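Local coordinates for proteasome assembly chaperone family protein (Thermoplasma acidophilum, PDB 3GAA), which is of unknown function but belongs to the PAC2 family and may act as a proteasome assembly chaperone, at residues P134-P146 with A154-G166. Sequence-based numbering, arbitrary orientation.
Sequences PEERPVFAVAEKP and AGIQPADSAIIAG
The Phe140 ring and the Gln157 amide lie side by side on one surface of the sheet, their planes 27° apart, with Phe140 CE1 3.5 Å from Gln157 OE1. Gln157 O and Pro158 O approach the ring obliquely at Phe140 CD1 (3.5 and 3.7 Å). With CG anti to the carbonyl carbon (chi1 -55°), the ring lies along the extended Gln157 chain, whose CG also meets CE1; an aliphatic stem with a polar end suits this exposed place. Phe140 CB meets Ala159 CB at 3.9 Å. Replacing Phe140 by an alanine is likely to take the apolar cover from the Gln157 stem and let its amide turn more freely. Gln157 N donates to Val139 O (3.2 Å), Ala141 N to Gln157 O, and Ala159 N to Ala141 O; Pro158, lacking an N-H, costs this pairing nothing. On the other surface Ile156 CG2 packs on Ala141 CB (3.7 Å) and beside Val139, and Phe151 of helix 145-153 touches both Ala141 and Ile156. Farther on, Val142 CG1 and Ile164 CD1 meet tip to tip, and Ile164 pairs with a strand of the second subunit. Two parallel strands joined through a helix make a classic beta-alpha-beta crossover, here adding 157-158 as an outermost strand of the chain's mixed sheet.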
ATOM      1  N   PRO A 134      40.258 -42.837  -3.236  1.00 68.97           N
ATOM      2  CA  PRO A 134      40.678 -44.171  -2.678  1.00 69.02           C
ATOM      3  C   PRO A 134      39.462 -45.003  -2.144  1.00 68.54           C
ATOM      4  O   PRO A 134      38.848 -44.621  -1.147  1.00 68.36           O
ATOM      5  CB  PRO A 134      41.731 -43.799  -1.591  1.00 69.32           C
ATOM      6  CG  PRO A 134      42.331 -42.385  -2.056  1.00 69.17           C
ATOM      7  CD  PRO A 134      41.262 -41.753  -2.997  1.00 69.34           C
ATOM      8  N   GLU A 135      39.138 -46.114  -2.828  1.00 67.95           N
ATOM      9  CA  GLU A 135      37.778 -46.752  -2.819  1.00 67.40           C
ATOM     10  C   GLU A 135      37.027 -46.783  -1.477  1.00 65.96           C
ATOM     11  O   GLU A 135      35.796 -46.986  -1.441  1.00 66.18           O
ATOM     12  CB  GLU A 135      37.831 -48.183  -3.386  1.00 67.79           C
ATOM     13  CG  GLU A 135      36.457 -48.760  -3.857  1.00 69.61           C
ATOM     14  CD  GLU A 135      36.491 -50.292  -4.014  1.00 72.56           C
ATOM     15  OE1 GLU A 135      37.607 -50.881  -4.075  1.00 72.42           O
ATOM     16  OE2 GLU A 135      35.399 -50.907  -4.072  1.00 74.86           O
ATOM     17  N   GLU A 136      37.779 -46.634  -0.385  1.00 63.63           N
ATOM     18  CA  GLU A 136      37.217 -46.234   0.908  1.00 61.58           C
ATOM     19  C   GLU A 136      36.795 -44.757   0.804  1.00 58.04           C
ATOM     20  O   GLU A 136      37.632 -43.863   1.000  1.00 57.91           O
ATOM     21  CB  GLU A 136      38.260 -46.442   2.049  1.00 62.43           C
ATOM     22  CG  GLU A 136      38.858 -47.898   2.239  1.00 64.38           C
ATOM     23  CD  GLU A 136      38.125 -49.033   1.440  1.00 68.11           C
ATOM     24  OE1 GLU A 136      38.810 -50.030   1.041  1.00 69.14           O
ATOM     25  OE2 GLU A 136      36.885 -48.936   1.195  1.00 69.63           O
ATOM     26  N   ARG A 137      35.532 -44.505   0.440  1.00 53.41           N
ATOM     27  CA  ARG A 137      35.045 -43.141   0.326  1.00 49.75           C
ATOM     28  C   ARG A 137      34.064 -42.832   1.444  1.00 46.26           C
ATOM     29  O   ARG A 137      33.007 -43.440   1.524  1.00 44.94           O
ATOM     30  CB  ARG A 137      34.395 -42.899  -1.012  1.00 49.77           C
ATOM     31  CG  ARG A 137      33.390 -41.737  -0.990  1.00 51.08           C
ATOM     32  CD  ARG A 137      33.232 -41.074  -2.318  1.00 50.69           C
ATOM     33  NE  ARG A 137      33.367 -42.019  -3.420  1.00 49.20           N
ATOM     34  CZ  ARG A 137      33.511 -41.650  -4.689  1.00 48.30           C
ATOM     35  NH1 ARG A 137      33.525 -40.357  -5.026  1.00 47.76           N
ATOM     36  NH2 ARG A 137      33.616 -42.577  -5.631  1.00 47.48           N
ATOM     37  N   PRO A 138      34.398 -41.848   2.292  1.00 42.66           N
ATOM     38  CA  PRO A 138      33.559 -41.453   3.427  1.00 40.53           C
ATOM     39  C   PRO A 138      32.380 -40.482   3.108  1.00 38.25           C
ATOM     40  O   PRO A 138      32.379 -39.746   2.112  1.00 37.33           O
ATOM     41  CB  PRO A 138      34.571 -40.763   4.338  1.00 40.78           C
ATOM     42  CG  PRO A 138      35.546 -40.123   3.382  1.00 40.68           C
ATOM     43  CD  PRO A 138      35.613 -41.011   2.197  1.00 42.15           C
ATOM     44  N   VAL A 139      31.371 -40.490   3.957  1.00 35.88           N
ATOM     45  CA  VAL A 139      30.374 -39.440   3.898  1.00 34.35           C
ATOM     46  C   VAL A 139      30.503 -38.540   5.117  1.00 32.68           C
ATOM     47  O   VAL A 139      30.669 -39.006   6.215  1.00 30.68           O
ATOM     48  CB  VAL A 139      28.921 -39.970   3.749  1.00 33.93           C
ATOM     49  CG1 VAL A 139      27.941 -38.805   3.696  1.00 33.12           C
ATOM     50  CG2 VAL A 139      28.784 -40.717   2.495  1.00 33.56           C
ATOM     51  N   PHE A 140      30.395 -37.241   4.896  1.00 32.13           N
ATOM     52  CA  PHE A 140      30.339 -36.317   6.006  1.00 32.07           C
ATOM     53  C   PHE A 140      29.005 -35.722   6.082  1.00 32.05           C
ATOM     54  O   PHE A 140      28.241 -35.789   5.128  1.00 31.55           O
ATOM     55  CB  PHE A 140      31.386 -35.234   5.889  1.00 31.76           C
ATOM     56  CG  PHE A 140      32.728 -35.773   5.751  1.00 30.43           C
ATOM     57  CD1 PHE A 140      33.434 -36.185   6.879  1.00 32.46           C
ATOM     58  CD2 PHE A 140      33.251 -36.000   4.508  1.00 28.46           C
ATOM     59  CE1 PHE A 140      34.731 -36.772   6.753  1.00 32.48           C
ATOM     60  CE2 PHE A 140      34.542 -36.557   4.359  1.00 30.52           C
ATOM     61  CZ  PHE A 140      35.287 -36.944   5.481  1.00 28.60           C
ATOM     62  N   ALA A 141      28.745 -35.167   7.253  1.00 33.21           N
ATOM     63  CA  ALA A 141      27.503 -34.509   7.585  1.00 34.18           C
ATOM     64  C   ALA A 141      27.735 -33.170   8.289  1.00 35.68           C
ATOM     65  O   ALA A 141      28.584 -33.046   9.202  1.00 36.92           O
ATOM     66  CB  ALA A 141      26.704 -35.381   8.483  1.00 33.75           C
ATOM     67  N   VAL A 142      26.947 -32.164   7.908  1.00 36.61           N
ATOM     68  CA  VAL A 142      26.696 -31.082   8.830  1.00 36.28           C
ATOM     69  C   VAL A 142      25.258 -31.220   9.299  1.00 36.66           C
ATOM     70  O   VAL A 142      24.356 -31.240   8.496  1.00 36.98           O
ATOM     71  CB  VAL A 142      27.068 -29.708   8.277  1.00 36.46           C
ATOM     72  CG1 VAL A 142      27.742 -29.795   6.890  1.00 35.23           C
ATOM     73  CG2 VAL A 142      25.884 -28.787   8.350  1.00 36.23           C
ATOM     74  N   ALA A 143      25.083 -31.425  10.611  1.00 36.88           N
ATOM     75  CA  ALA A 143      23.775 -31.487  11.262  1.00 36.88           C
ATOM     76  C   ALA A 143      23.927 -30.977  12.696  1.00 37.60           C
ATOM     77  O   ALA A 143      25.004 -30.626  13.111  1.00 37.52           O
ATOM     78  CB  ALA A 143      23.228 -32.903  11.252  1.00 35.55           C
ATOM     79  N   GLU A 144      22.839 -30.930  13.451  1.00 38.98           N
ATOM     80  CA  GLU A 144      22.903 -30.609  14.873  1.00 39.84           C
ATOM     81  C   GLU A 144      23.315 -31.801  15.706  1.00 40.61           C
ATOM     82  O   GLU A 144      23.130 -32.942  15.290  1.00 40.62           O
ATOM     83  CB  GLU A 144      21.561 -30.120  15.345  1.00 39.89           C
ATOM     84  CG  GLU A 144      21.199 -28.795  14.682  1.00 42.55           C
ATOM     85  CD  GLU A 144      19.799 -28.316  15.052  1.00 47.07           C
ATOM     86  OE1 GLU A 144      18.790 -28.860  14.484  1.00 51.57           O
ATOM     87  OE2 GLU A 144      19.710 -27.400  15.904  1.00 46.34           O
ATOM     88  N   LYS A 145      23.858 -31.519  16.895  1.00 41.57           N
ATOM     89  CA  LYS A 145      24.524 -32.516  17.733  1.00 41.64           C
ATOM     90  C   LYS A 145      23.714 -33.791  17.863  1.00 40.75           C
ATOM     91  O   LYS A 145      24.192 -34.883  17.599  1.00 40.56           O
ATOM     92  CB  LYS A 145      24.835 -31.958  19.124  1.00 42.25           C
ATOM     93  CG  LYS A 145      26.276 -31.445  19.294  1.00 46.54           C
ATOM     94  CD  LYS A 145      26.765 -31.533  20.798  1.00 52.75           C
ATOM     95  CE  LYS A 145      28.314 -31.231  20.981  1.00 55.04           C
ATOM     96  NZ  LYS A 145      28.685 -29.778  21.268  1.00 57.36           N
ATOM     97  N   PRO A 146      22.481 -33.672  18.271  1.00 39.62           N
ATOM     98  CA  PRO A 146      21.737 -34.915  18.411  1.00 40.07           C
ATOM     99  C   PRO A 146      21.660 -35.795  17.120  1.00 40.61           C
ATOM    100  O   PRO A 146      21.806 -37.040  17.184  1.00 40.00           O
ATOM    101  CB  PRO A 146      20.358 -34.444  18.857  1.00 39.95           C
ATOM    102  CG  PRO A 146      20.582 -33.083  19.371  1.00 40.53           C
ATOM    103  CD  PRO A 146      21.719 -32.489  18.645  1.00 39.38           C
ATOM    104  N   ALA A 154      26.432 -44.494  12.651  1.00 43.01           N
ATOM    105  CA  ALA A 154      26.160 -44.958  11.289  1.00 42.12           C
ATOM    106  C   ALA A 154      27.386 -44.929  10.405  1.00 41.80           C
ATOM    107  O   ALA A 154      27.298 -45.317   9.242  1.00 41.79           O
ATOM    108  CB  ALA A 154      25.067 -44.125  10.663  1.00 41.50           C
ATOM    109  N   GLY A 155      28.516 -44.444  10.927  1.00 41.65           N
ATOM    110  CA  GLY A 155      29.753 -44.314  10.130  1.00 41.34           C
ATOM    111  C   GLY A 155      29.941 -42.948   9.470  1.00 41.14           C
ATOM    112  O   GLY A 155      31.001 -42.673   8.939  1.00 41.78           O
ATOM    113  N   ILE A 156      28.924 -42.087   9.509  1.00 40.66           N
ATOM    114  CA  ILE A 156      28.996 -40.764   8.904  1.00 40.20           C
ATOM    115  C   ILE A 156      29.733 -39.853   9.872  1.00 40.31           C
ATOM    116  O   ILE A 156      29.353 -39.717  11.015  1.00 40.49           O
ATOM    117  CB  ILE A 156      27.585 -40.190   8.649  1.00 40.17           C
ATOM    118  CG1 ILE A 156      26.692 -41.207   7.901  1.00 39.91           C
ATOM    119  CG2 ILE A 156      27.663 -38.885   7.884  1.00 39.44           C
ATOM    120  CD1 ILE A 156      25.233 -40.718   7.652  1.00 38.30           C
ATOM    121  N   GLN A 157      30.789 -39.223   9.416  1.00 40.90           N
ATOM    122  CA  GLN A 157      31.539 -38.316  10.264  1.00 42.00           C
ATOM    123  C   GLN A 157      31.223 -36.847   9.946  1.00 41.54           C
ATOM    124  O   GLN A 157      30.643 -36.537   8.889  1.00 40.22           O
ATOM    125  CB  GLN A 157      33.055 -38.591  10.203  1.00 43.16           C
ATOM    126  CG  GLN A 157      33.587 -39.513   9.020  1.00 46.29           C
ATOM    127  CD  GLN A 157      35.141 -39.629   8.990  1.00 49.22           C
ATOM    128  OE1 GLN A 157      35.744 -39.930   7.953  1.00 51.83           O
ATOM    129  NE2 GLN A 157      35.776 -39.375  10.129  1.00 50.05           N
ATOM    130  N   PRO A 158      31.553 -35.945  10.904  1.00 41.30           N
ATOM    131  CA  PRO A 158      31.206 -34.515  10.838  1.00 40.95           C
ATOM    132  C   PRO A 158      32.040 -33.824   9.846  1.00 41.58           C
ATOM    133  O   PRO A 158      33.237 -33.998   9.874  1.00 42.31           O
ATOM    134  CB  PRO A 158      31.575 -34.018  12.225  1.00 40.41           C
ATOM    135  CG  PRO A 158      31.390 -35.181  13.081  1.00 40.15           C
ATOM    136  CD  PRO A 158      31.896 -36.328  12.283  1.00 40.80           C
ATOM    137  N   ALA A 159      31.452 -33.039   8.961  1.00 42.50           N
ATOM    138  CA  ALA A 159      32.262 -32.351   7.940  1.00 43.12           C
ATOM    139  C   ALA A 159      33.311 -31.529   8.622  1.00 44.00           C
ATOM    140  O   ALA A 159      33.117 -31.091   9.732  1.00 42.89           O
ATOM    141  CB  ALA A 159      31.420 -31.480   7.098  1.00 42.37           C
ATOM    142  N   ASP A 160      34.452 -31.318   7.993  1.00 46.34           N
ATOM    143  CA  ASP A 160      35.357 -30.370   8.620  1.00 48.40           C
ATOM    144  C   ASP A 160      35.331 -29.037   7.941  1.00 48.00           C
ATOM    145  O   ASP A 160      36.042 -28.829   6.968  1.00 49.75           O
ATOM    146  CB  ASP A 160      36.808 -30.849   8.781  1.00 49.50           C
ATOM    147  CG  ASP A 160      37.467 -30.216  10.053  1.00 55.19           C
ATOM    148  OD1 ASP A 160      37.098 -29.037  10.376  1.00 62.08           O
ATOM    149  OD2 ASP A 160      38.287 -30.880  10.755  1.00 60.52           O
ATOM    150  N   SER A 161      34.503 -28.136   8.441  1.00 46.65           N
ATOM    151  CA  SER A 161      34.609 -26.766   8.018  1.00 46.11           C
ATOM    152  C   SER A 161      33.966 -25.905   9.030  1.00 44.49           C
ATOM    153  O   SER A 161      32.959 -26.271   9.630  1.00 44.52           O
ATOM    154  CB  SER A 161      33.986 -26.544   6.659  1.00 46.35           C
ATOM    155  OG  SER A 161      32.868 -27.372   6.505  1.00 49.66           O
ATOM    156  N   ALA A 162      34.593 -24.769   9.255  1.00 42.75           N
ATOM    157  CA  ALA A 162      34.163 -23.909  10.311  1.00 42.30           C
ATOM    158  C   ALA A 162      32.896 -23.245   9.826  1.00 41.62           C
ATOM    159  O   ALA A 162      32.020 -23.013  10.608  1.00 41.42           O
ATOM    160  CB  ALA A 162      35.255 -22.892  10.661  1.00 42.48           C
ATOM    161  N   ILE A 163      32.790 -22.980   8.527  1.00 41.09           N
ATOM    162  CA  ILE A 163      31.614 -22.352   7.985  1.00 40.68           C
ATOM    163  C   ILE A 163      31.091 -23.112   6.755  1.00 40.42           C
ATOM    164  O   ILE A 163      31.833 -23.840   6.127  1.00 41.20           O
ATOM    165  CB  ILE A 163      31.879 -20.848   7.689  1.00 41.12           C
ATOM    166  CG1 ILE A 163      32.968 -20.671   6.670  1.00 40.81           C
ATOM    167  CG2 ILE A 163      32.283 -20.054   8.993  1.00 39.13           C
ATOM    168  CD1 ILE A 163      32.565 -19.667   5.695  1.00 41.73           C
ATOM    169  N   ILE A 164      29.802 -22.967   6.464  1.00 39.53           N
ATOM    170  CA  ILE A 164      29.133 -23.643   5.386  1.00 38.91           C
ATOM    171  C   ILE A 164      28.511 -22.612   4.447  1.00 38.14           C
ATOM    172  O   ILE A 164      27.592 -21.870   4.815  1.00 37.74           O
ATOM    173  CB  ILE A 164      28.021 -24.504   5.944  1.00 40.00           C
ATOM    174  CG1 ILE A 164      28.545 -25.388   7.079  1.00 41.83           C
ATOM    175  CG2 ILE A 164      27.398 -25.362   4.851  1.00 39.67           C
ATOM    176  CD1 ILE A 164      29.697 -26.292   6.670  1.00 43.66           C
ATOM    177  N   ALA A 165      29.023 -22.552   3.225  1.00 37.62           N
ATOM    178  CA  ALA A 165      28.645 -21.512   2.298  1.00 36.72           C
ATOM    179  C   ALA A 165      27.737 -22.042   1.188  1.00 36.79           C
ATOM    180  O   ALA A 165      27.066 -23.063   1.324  1.00 36.24           O
ATOM    181  CB  ALA A 165      29.846 -20.914   1.727  1.00 36.24           C
ATOM    182  N   GLY A 166      27.711 -21.297   0.089  1.00 37.09           N
ATOM    183  CA  GLY A 166      26.796 -21.501  -0.988  1.00 36.63           C
ATOM    184  C   GLY A 166      25.394 -21.603  -0.498  1.00 37.12           C
ATOM    185  O   GLY A 166      25.050 -21.058   0.559  1.00 37.49           O
TER